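Local coordinates for putative mandelate racemase (Bordetella bronchiseptica, PDB 3OZY), which is of unknown function but, as an enolase superfamily member with magnesium and m-xylarate bound, probably abstracts the proton next to a carboxylate of an acid substrate, at residues G98-G103 / L256-A261; L13-P18 / A371-K376; R137-Y142 / H324-E329. One frame throughout, in Å; residues are numbered along the deposited sequence.

Contact 1: residues G98-G103 / L256-A261; sequences GHRSVG and LYTRNA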
# COMPACT_ATOMS: atom_id res chain seq x y z
N GLY A 98 1.89 1.15 5.05
CA GLY A 98 0.84 0.36 4.40
C GLY A 98 1.37 -0.93 3.82
O GLY A 98 2.47 -0.98 3.27
N HIS A 99 0.59 -1.99 3.94
CA HIS A 99 1.09 -3.32 3.60
C HIS A 99 1.33 -3.58 2.10
O HIS A 99 2.09 -4.48 1.77
CB HIS A 99 0.22 -4.41 4.24
CG HIS A 99 -1.16 -4.53 3.66
ND1 HIS A 99 -1.77 -5.75 3.47
CD2 HIS A 99 -2.04 -3.60 3.25
CE1 HIS A 99 -2.98 -5.56 2.97
NE2 HIS A 99 -3.17 -4.26 2.81
N ARG A 100 0.69 -2.80 1.21
CA ARG A 100 0.89 -2.97 -0.24
C ARG A 100 1.15 -1.59 -0.84
O ARG A 100 0.25 -0.96 -1.41
CB ARG A 100 -0.32 -3.64 -0.90
CG ARG A 100 -0.86 -4.87 -0.14
CD ARG A 100 0.09 -6.09 -0.20
NE ARG A 100 -0.44 -7.17 0.63
CZ ARG A 100 -1.43 -7.98 0.28
NH1 ARG A 100 -1.98 -7.87 -0.93
NH2 ARG A 100 -1.88 -8.91 1.12
N SER A 101 2.39 -1.13 -0.71
CA SER A 101 2.63 0.30 -0.79
C SER A 101 3.98 0.66 -1.38
O SER A 101 4.87 -0.19 -1.55
CB SER A 101 2.60 0.88 0.62
OG SER A 101 3.74 0.43 1.35
N VAL A 102 4.14 1.95 -1.65
CA VAL A 102 5.44 2.54 -1.96
C VAL A 102 6.50 2.20 -0.90
O VAL A 102 7.69 2.16 -1.20
CB VAL A 102 5.31 4.07 -2.16
CG1 VAL A 102 4.84 4.76 -0.88
CG2 VAL A 102 6.60 4.67 -2.68
N GLY A 103 6.08 1.96 0.35
CA GLY A 103 7.03 1.54 1.37
C GLY A 103 7.62 0.17 1.08
O GLY A 103 8.78 -0.10 1.40
N LEU A 256 1.20 -5.41 -7.55
CA LEU A 256 0.86 -6.24 -6.39
C LEU A 256 2.11 -6.40 -5.55
O LEU A 256 3.21 -6.48 -6.07
CB LEU A 256 0.36 -7.61 -6.85
CG LEU A 256 -0.94 -7.60 -7.63
CD1 LEU A 256 -1.17 -8.98 -8.22
CD2 LEU A 256 -2.09 -7.19 -6.73
N TYR A 257 1.93 -6.45 -4.23
CA TYR A 257 3.05 -6.37 -3.30
C TYR A 257 3.10 -7.55 -2.33
O TYR A 257 2.08 -7.90 -1.73
CB TYR A 257 2.98 -5.06 -2.51
CG TYR A 257 3.17 -3.85 -3.39
CD1 TYR A 257 4.44 -3.31 -3.60
CD2 TYR A 257 2.09 -3.24 -4.03
CE1 TYR A 257 4.63 -2.21 -4.41
CE2 TYR A 257 2.27 -2.13 -4.86
CZ TYR A 257 3.55 -1.62 -5.03
OH TYR A 257 3.77 -0.53 -5.84
N THR A 258 4.30 -8.10 -2.17
CA THR A 258 4.60 -9.23 -1.28
C THR A 258 4.00 -10.53 -1.76
O THR A 258 3.08 -10.56 -2.59
CB THR A 258 4.19 -9.02 0.21
OG1 THR A 258 2.80 -9.32 0.38
CG2 THR A 258 4.53 -7.61 0.71
N ARG A 259 4.50 -11.63 -1.19
CA ARG A 259 3.97 -12.94 -1.52
C ARG A 259 2.49 -13.07 -1.13
O ARG A 259 1.79 -13.93 -1.66
CB ARG A 259 4.79 -14.03 -0.83
CG ARG A 259 4.56 -14.13 0.66
CD ARG A 259 5.60 -15.04 1.28
NE ARG A 259 6.91 -14.39 1.35
CZ ARG A 259 8.03 -14.99 1.75
NH1 ARG A 259 8.02 -16.28 2.07
NH2 ARG A 259 9.16 -14.31 1.81
N ASN A 260 2.03 -12.23 -0.21
CA ASN A 260 0.64 -12.32 0.24
C ASN A 260 -0.35 -12.01 -0.88
O ASN A 260 -1.40 -12.64 -0.99
CB ASN A 260 0.40 -11.37 1.41
CG ASN A 260 1.36 -11.61 2.54
OD1 ASN A 260 2.19 -10.76 2.88
ND2 ASN A 260 1.27 -12.78 3.13
N ALA A 261 -0.02 -11.03 -1.71
CA ALA A 261 -0.88 -10.67 -2.83
C ALA A 261 -1.00 -11.84 -3.80
O ALA A 261 -2.10 -12.20 -4.25
CB ALA A 261 -0.34 -9.45 -3.57
O HOH W 1 -1.01 -6.30 -3.39
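The two backbones come together at a single point, where Arg-100 CA lies 5.1 Å from Tyr-257 CA close to the starts of helices 102-122 and 258-267. With the backbones meeting so briefly, the long side chain of Arg-100 does most of the work. Arg-100 CG, anti to the carbonyl carbon (chi1 -45°), lies over the centre of the His-99 ring, and the bend at chi2 (-70°) then carries CD to within 3.1 Å of Tyr-257 O. Farther out, the guanidinium is sandwiched: His-99 CE1 sits over one face, while the backbone N of Ala-261 sits 3.6 Å above the other, both offset toward the rim. Its two terminal nitrogens rest on small aliphatic groups, NH2 being 3.4 Å from Asn-260 CB and NH1 3.5 Å from Ala-261 CB. In the guanidinium plane a water accepts hydrogen bonds from Arg-100 NH1 and from Tyr-257 N, 3.1 Å each, bridging the segments. NH2 makes a salt bridge with Asp-233 of the second subunit, whose same carboxylate oxygen binds His-99 ND1. These bonds should fix the rotation of the guanidinium.

Tyr-257 runs past Arg-100 in the opposite direction, its ring plane 40° from the guanidinium. Ser-101 N lies over one ring face, 3.9 Å above the plane; this buried nitrogen has no polar partner in the model. Tyr-257 CE1 meets Ser-101 O, and the hydroxyl is hydrogen-bonded to Tyr-56. Ser-101 itself is the N-cap of helix 102-122.

Such a junction illustrates the bipartite build of the enolase superfamily: a helical part of the N-terminal capping domain packs on the loop and helix that follow a barrel strand, just beyond the magnesium ligand Glu-254, with the second subunit sharing the interface.

Contact 2: residues L13-P18 / A371-K376; sequences LSTPIP and AAHAWK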
# COMPACT_ATOMS: atom_id res chain seq x y z
N LEU A 13 17.35 10.81 -8.87
CA LEU A 13 17.87 11.07 -10.20
C LEU A 13 16.76 11.27 -11.22
O LEU A 13 15.72 10.61 -11.17
CB LEU A 13 18.76 9.91 -10.66
CG LEU A 13 19.91 9.50 -9.75
CD1 LEU A 13 20.69 8.35 -10.38
CD2 LEU A 13 20.83 10.69 -9.49
N SER A 14 16.98 12.19 -12.17
CA SER A 14 16.04 12.40 -13.25
C SER A 14 16.78 12.51 -14.58
O SER A 14 17.84 13.13 -14.66
CB SER A 14 15.18 13.64 -13.00
OG SER A 14 14.11 13.71 -13.93
N THR A 15 16.22 11.89 -15.61
CA THR A 15 16.77 11.99 -16.96
C THR A 15 15.66 12.37 -17.93
O THR A 15 14.52 11.91 -17.79
CB THR A 15 17.45 10.67 -17.41
OG1 THR A 15 16.47 9.62 -17.50
CG2 THR A 15 18.54 10.26 -16.44
N PRO A 16 15.98 13.20 -18.93
CA PRO A 16 14.92 13.73 -19.80
C PRO A 16 14.52 12.76 -20.91
O PRO A 16 15.23 11.79 -21.19
CB PRO A 16 15.55 14.99 -20.39
CG PRO A 16 17.02 14.72 -20.38
CD PRO A 16 17.28 13.85 -19.16
N ILE A 17 13.39 13.03 -21.53
CA ILE A 17 12.90 12.27 -22.67
C ILE A 17 12.55 13.27 -23.77
O ILE A 17 11.77 14.18 -23.52
CB ILE A 17 11.62 11.45 -22.34
CG1 ILE A 17 11.82 10.54 -21.12
CG2 ILE A 17 11.20 10.63 -23.56
CD1 ILE A 17 10.51 9.86 -20.64
N PRO A 18 13.13 13.12 -24.97
CA PRO A 18 12.70 14.02 -26.05
C PRO A 18 11.19 13.95 -26.23
O PRO A 18 10.63 12.86 -26.14
CB PRO A 18 13.43 13.46 -27.28
CG PRO A 18 14.66 12.81 -26.71
CD PRO A 18 14.19 12.20 -25.41
N ALA A 371 26.09 12.13 -10.35
CA ALA A 371 26.25 13.50 -9.87
C ALA A 371 25.63 14.53 -10.81
O ALA A 371 25.12 15.56 -10.37
CB ALA A 371 27.72 13.81 -9.63
N ALA A 372 25.65 14.24 -12.11
CA ALA A 372 25.15 15.18 -13.12
C ALA A 372 23.64 15.10 -13.36
O ALA A 372 23.10 15.89 -14.13
CB ALA A 372 25.89 15.00 -14.44
N HIS A 373 22.96 14.15 -12.72
CA HIS A 373 21.53 13.98 -12.96
C HIS A 373 20.67 14.04 -11.71
O HIS A 373 19.62 13.37 -11.62
CB HIS A 373 21.27 12.70 -13.77
CG HIS A 373 21.79 12.78 -15.16
ND1 HIS A 373 23.10 12.48 -15.48
CD2 HIS A 373 21.20 13.14 -16.32
CE1 HIS A 373 23.29 12.65 -16.77
NE2 HIS A 373 22.15 13.05 -17.31
N ALA A 374 21.08 14.85 -10.75
CA ALA A 374 20.27 15.06 -9.56
C ALA A 374 18.89 15.61 -9.91
O ALA A 374 18.75 16.52 -10.72
CB ALA A 374 20.99 15.99 -8.58
N TRP A 375 17.87 15.03 -9.29
CA TRP A 375 16.50 15.47 -9.47
C TRP A 375 16.32 16.91 -9.01
O TRP A 375 16.85 17.31 -7.97
CB TRP A 375 15.61 14.54 -8.65
CG TRP A 375 14.13 14.81 -8.64
CD1 TRP A 375 13.29 14.93 -9.72
CD2 TRP A 375 13.30 14.89 -7.48
NE1 TRP A 375 12.00 15.11 -9.29
CE2 TRP A 375 11.98 15.09 -7.91
CE3 TRP A 375 13.56 14.82 -6.10
CZ2 TRP A 375 10.91 15.23 -7.02
CZ3 TRP A 375 12.50 14.96 -5.22
CH2 TRP A 375 11.19 15.15 -5.68
N LYS A 376 15.56 17.68 -9.78
CA LYS A 376 15.28 19.07 -9.44
C LYS A 376 13.77 19.35 -9.36
O LYS A 376 13.32 20.47 -9.57
CB LYS A 376 15.96 20.03 -10.42
CG LYS A 376 17.47 19.93 -10.41
CD LYS A 376 18.10 20.90 -11.41
CE LYS A 376 19.61 20.71 -11.47
NZ LYS A 376 20.23 20.75 -10.12
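A single beta bridge, between Leu-13 and Ala-374, fastens the chain leaving helix 367-372 to the outermost strand, 5-16, of the three-stranded antiparallel sheet in the N-terminal domain. This is edge-strand pairing in its briefest form, and it brings the two ends of a 389-residue sequence together.

One bond across the segments carries the bridge. Ser-14 N donates to His-373 O over 2.9 Å, approaching nearly along the C=O axis with an N-H...O angle of 161°. The same oxygen receives a CH...O contact from Leu-13 CA at 3.2 Å, and Leu-13 CD2 closes on it at 3.6 Å, so the carbonyl oxygen takes one N-H bond and is flanked by Leu-13 carbons. A backbone bond between Trp-375 and Ala-12 continues the pairing, while Leu-13 and Thr-15 are bonded to Met-35 and Arg-33 of strand 32-42, the regular sheet neighbour.

His-373 reaches along the strand toward Thr-15. With CG anti to the carbonyl carbon (chi1 -67°), the imidazole turns its edge to Ser-14 O, which lies in the ring plane 3.7 Å from His-373 CD2. That same CD2 is 3.9 Å from the methyl Thr-15 CG2, met obliquely. Rotation of the ring is restrained from helix 367-372, since ND1 is hydrogen-bonded to Phe-369 O and the two rings stack. Thr-15 OG1 turns to Arg-33 O, and Ser-14 OG to the amide NE2 of Gln-34.

Trp-375 lies on helix 58-73 through Leu-58 and Ala-59, and also packs on Arg-63 of the second subunit. Its NE1 is bonded to Glu-378 O. Beside that nitrogen, at the indole edge and near the ring plane, CD1 meets Ser-14 CB at 4.0 Å.

Contact 3: residues R137-Y142 / H324-E329; sequences RGVRAY and HPAMFE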
# COMPACT_ATOMS: atom_id res chain seq x y z
N ARG A 137 22.66 -21.08 -20.97
CA ARG A 137 22.98 -20.50 -22.27
C ARG A 137 22.56 -19.03 -22.39
O ARG A 137 22.93 -18.34 -23.34
CB ARG A 137 22.31 -21.29 -23.39
CG ARG A 137 22.66 -22.77 -23.41
CD ARG A 137 24.10 -23.00 -23.85
NE ARG A 137 24.42 -24.43 -23.92
CZ ARG A 137 24.88 -25.14 -22.90
NH1 ARG A 137 25.07 -24.56 -21.72
NH2 ARG A 137 25.14 -26.43 -23.05
N GLY A 138 21.76 -18.57 -21.43
CA GLY A 138 21.22 -17.22 -21.48
C GLY A 138 19.72 -17.20 -21.30
O GLY A 138 19.07 -18.24 -21.31
N VAL A 139 19.18 -15.99 -21.18
CA VAL A 139 17.79 -15.76 -20.82
C VAL A 139 17.04 -15.07 -21.97
O VAL A 139 17.42 -13.99 -22.41
CB VAL A 139 17.73 -14.87 -19.55
CG1 VAL A 139 16.31 -14.39 -19.26
CG2 VAL A 139 18.32 -15.61 -18.35
N ARG A 140 15.97 -15.71 -22.45
CA ARG A 140 15.18 -15.12 -23.53
C ARG A 140 14.49 -13.83 -23.09
O ARG A 140 13.76 -13.81 -22.09
CB ARG A 140 14.14 -16.11 -24.03
CG ARG A 140 13.34 -15.57 -25.20
CD ARG A 140 12.06 -16.34 -25.36
NE ARG A 140 11.50 -16.16 -26.70
CZ ARG A 140 10.45 -16.82 -27.14
NH1 ARG A 140 9.84 -17.70 -26.35
NH2 ARG A 140 10.00 -16.61 -28.37
N ALA A 141 14.73 -12.75 -23.84
CA ALA A 141 14.19 -11.43 -23.52
C ALA A 141 13.06 -11.03 -24.45
O ALA A 141 12.92 -11.57 -25.56
CB ALA A 141 15.30 -10.37 -23.57
N TYR A 142 12.24 -10.09 -24.01
CA TYR A 142 11.26 -9.49 -24.88
C TYR A 142 11.39 -7.98 -24.86
O TYR A 142 11.78 -7.39 -23.84
CB TYR A 142 9.83 -9.92 -24.51
CG TYR A 142 9.20 -9.33 -23.26
CD1 TYR A 142 8.54 -8.10 -23.29
CD2 TYR A 142 9.17 -10.06 -22.06
CE1 TYR A 142 7.91 -7.59 -22.16
CE2 TYR A 142 8.55 -9.55 -20.93
CZ TYR A 142 7.92 -8.32 -20.98
OH TYR A 142 7.27 -7.80 -19.87
N HIS A 324 11.93 -21.33 -14.18
CA HIS A 324 10.78 -20.84 -14.93
C HIS A 324 11.15 -20.55 -16.37
O HIS A 324 12.26 -20.10 -16.64
CB HIS A 324 10.22 -19.57 -14.29
CG HIS A 324 9.53 -19.80 -12.99
ND1 HIS A 324 8.34 -20.50 -12.91
CD2 HIS A 324 9.85 -19.44 -11.73
CE1 HIS A 324 7.97 -20.56 -11.64
NE2 HIS A 324 8.87 -19.94 -10.90
N PRO A 325 10.20 -20.76 -17.31
CA PRO A 325 10.48 -20.41 -18.71
C PRO A 325 10.83 -18.93 -18.78
O PRO A 325 10.17 -18.11 -18.15
CB PRO A 325 9.14 -20.65 -19.41
CG PRO A 325 8.31 -21.46 -18.46
CD PRO A 325 8.79 -21.14 -17.09
N ALA A 326 11.84 -18.59 -19.55
CA ALA A 326 12.29 -17.20 -19.62
C ALA A 326 11.42 -16.35 -20.54
O ALA A 326 11.16 -16.74 -21.68
CB ALA A 326 13.74 -17.14 -20.07
N MET A 327 10.99 -15.20 -20.04
CA MET A 327 10.30 -14.22 -20.86
C MET A 327 10.63 -12.88 -20.21
O MET A 327 9.82 -12.29 -19.50
CB MET A 327 8.79 -14.49 -20.91
CG MET A 327 8.00 -13.58 -21.86
SD MET A 327 8.62 -13.54 -23.56
CE MET A 327 8.09 -15.15 -24.14
N PHE A 328 11.87 -12.45 -20.43
CA PHE A 328 12.50 -11.45 -19.59
C PHE A 328 12.30 -10.04 -20.13
O PHE A 328 12.76 -9.72 -21.23
CB PHE A 328 14.00 -11.72 -19.43
CG PHE A 328 14.66 -10.78 -18.48
CD1 PHE A 328 14.46 -10.93 -17.12
CD2 PHE A 328 15.42 -9.72 -18.93
CE1 PHE A 328 15.03 -10.06 -16.22
CE2 PHE A 328 16.00 -8.84 -18.03
CZ PHE A 328 15.80 -9.01 -16.68
N GLU A 329 11.64 -9.19 -19.35
CA GLU A 329 11.30 -7.84 -19.79
C GLU A 329 12.53 -6.95 -19.97
O GLU A 329 13.33 -6.79 -19.05
CB GLU A 329 10.33 -7.19 -18.80
CG GLU A 329 9.89 -5.80 -19.25
CD GLU A 329 8.74 -5.24 -18.43
OE1 GLU A 329 8.65 -5.51 -17.21
OE2 GLU A 329 7.92 -4.50 -19.01
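Tyr-142 and Glu-329 pack against one another in a parallel strand pair. Glu-329 CA stands over the phenol face in a CH-pi contact, 3.7 Å from the centroid of the Tyr-142 ring, and the glutamate side chain crosses obliquely as far as the hydroxyl. Tyr-142 CG lies between the backbone N and carbonyl carbon (chi1 74°), swinging the ring over the neighbouring strand, where its edge meets Met-327 O at 3.3 Å from CE2. The sulfur of Met-327 makes an oblique Met-aromatic contact with the ring, and its methyl CE lies over one face of the Arg-140 guanidinium, 3.8 Å from NH1.

Beneath these groups run two backbone bonds: Phe-328 N to Arg-140 O, in the carbonyl plane, and Tyr-142 N to Phe-328 O, both 2.9 Å long. On the other sheet face Val-139 CG1 presses on Phe-328 CB at 3.5 Å.

Farther out, Lys-171 NZ binds both Tyr-142 OH and Glu-329 OE2, and Ser-144 OG also holds that carboxylate, near a magnesium ion. Strands 139-146 and 328-331, first and last of the eight-stranded barrel, thus close it, with Phe-328 against helix 309-321 outside and Tyr-142 against strands 169-173 and 197-201 within.

Together the three contacts show how chemistry follows place in a two-domain fold. Contacts 1 and 3 are buried and lie on opposite sides of the chain's centre, about 25 Å apart between centres; contact 2 is partly buried and farther out. Contact 3 lies within the barrel and combines regular strand pairing with aromatic packing and a glutamate carboxylate held by Lys-171 and Ser-144. Contact 2 also pairs backbones, but through one bridge at a sheet edge. Contact 1 has no strand pairing: an arginine and a water join the domains, and the second subunit holds the arginine. Contacts 1 and 2 both involve the N-terminal domain, and helix 58-73 touches side chains of each.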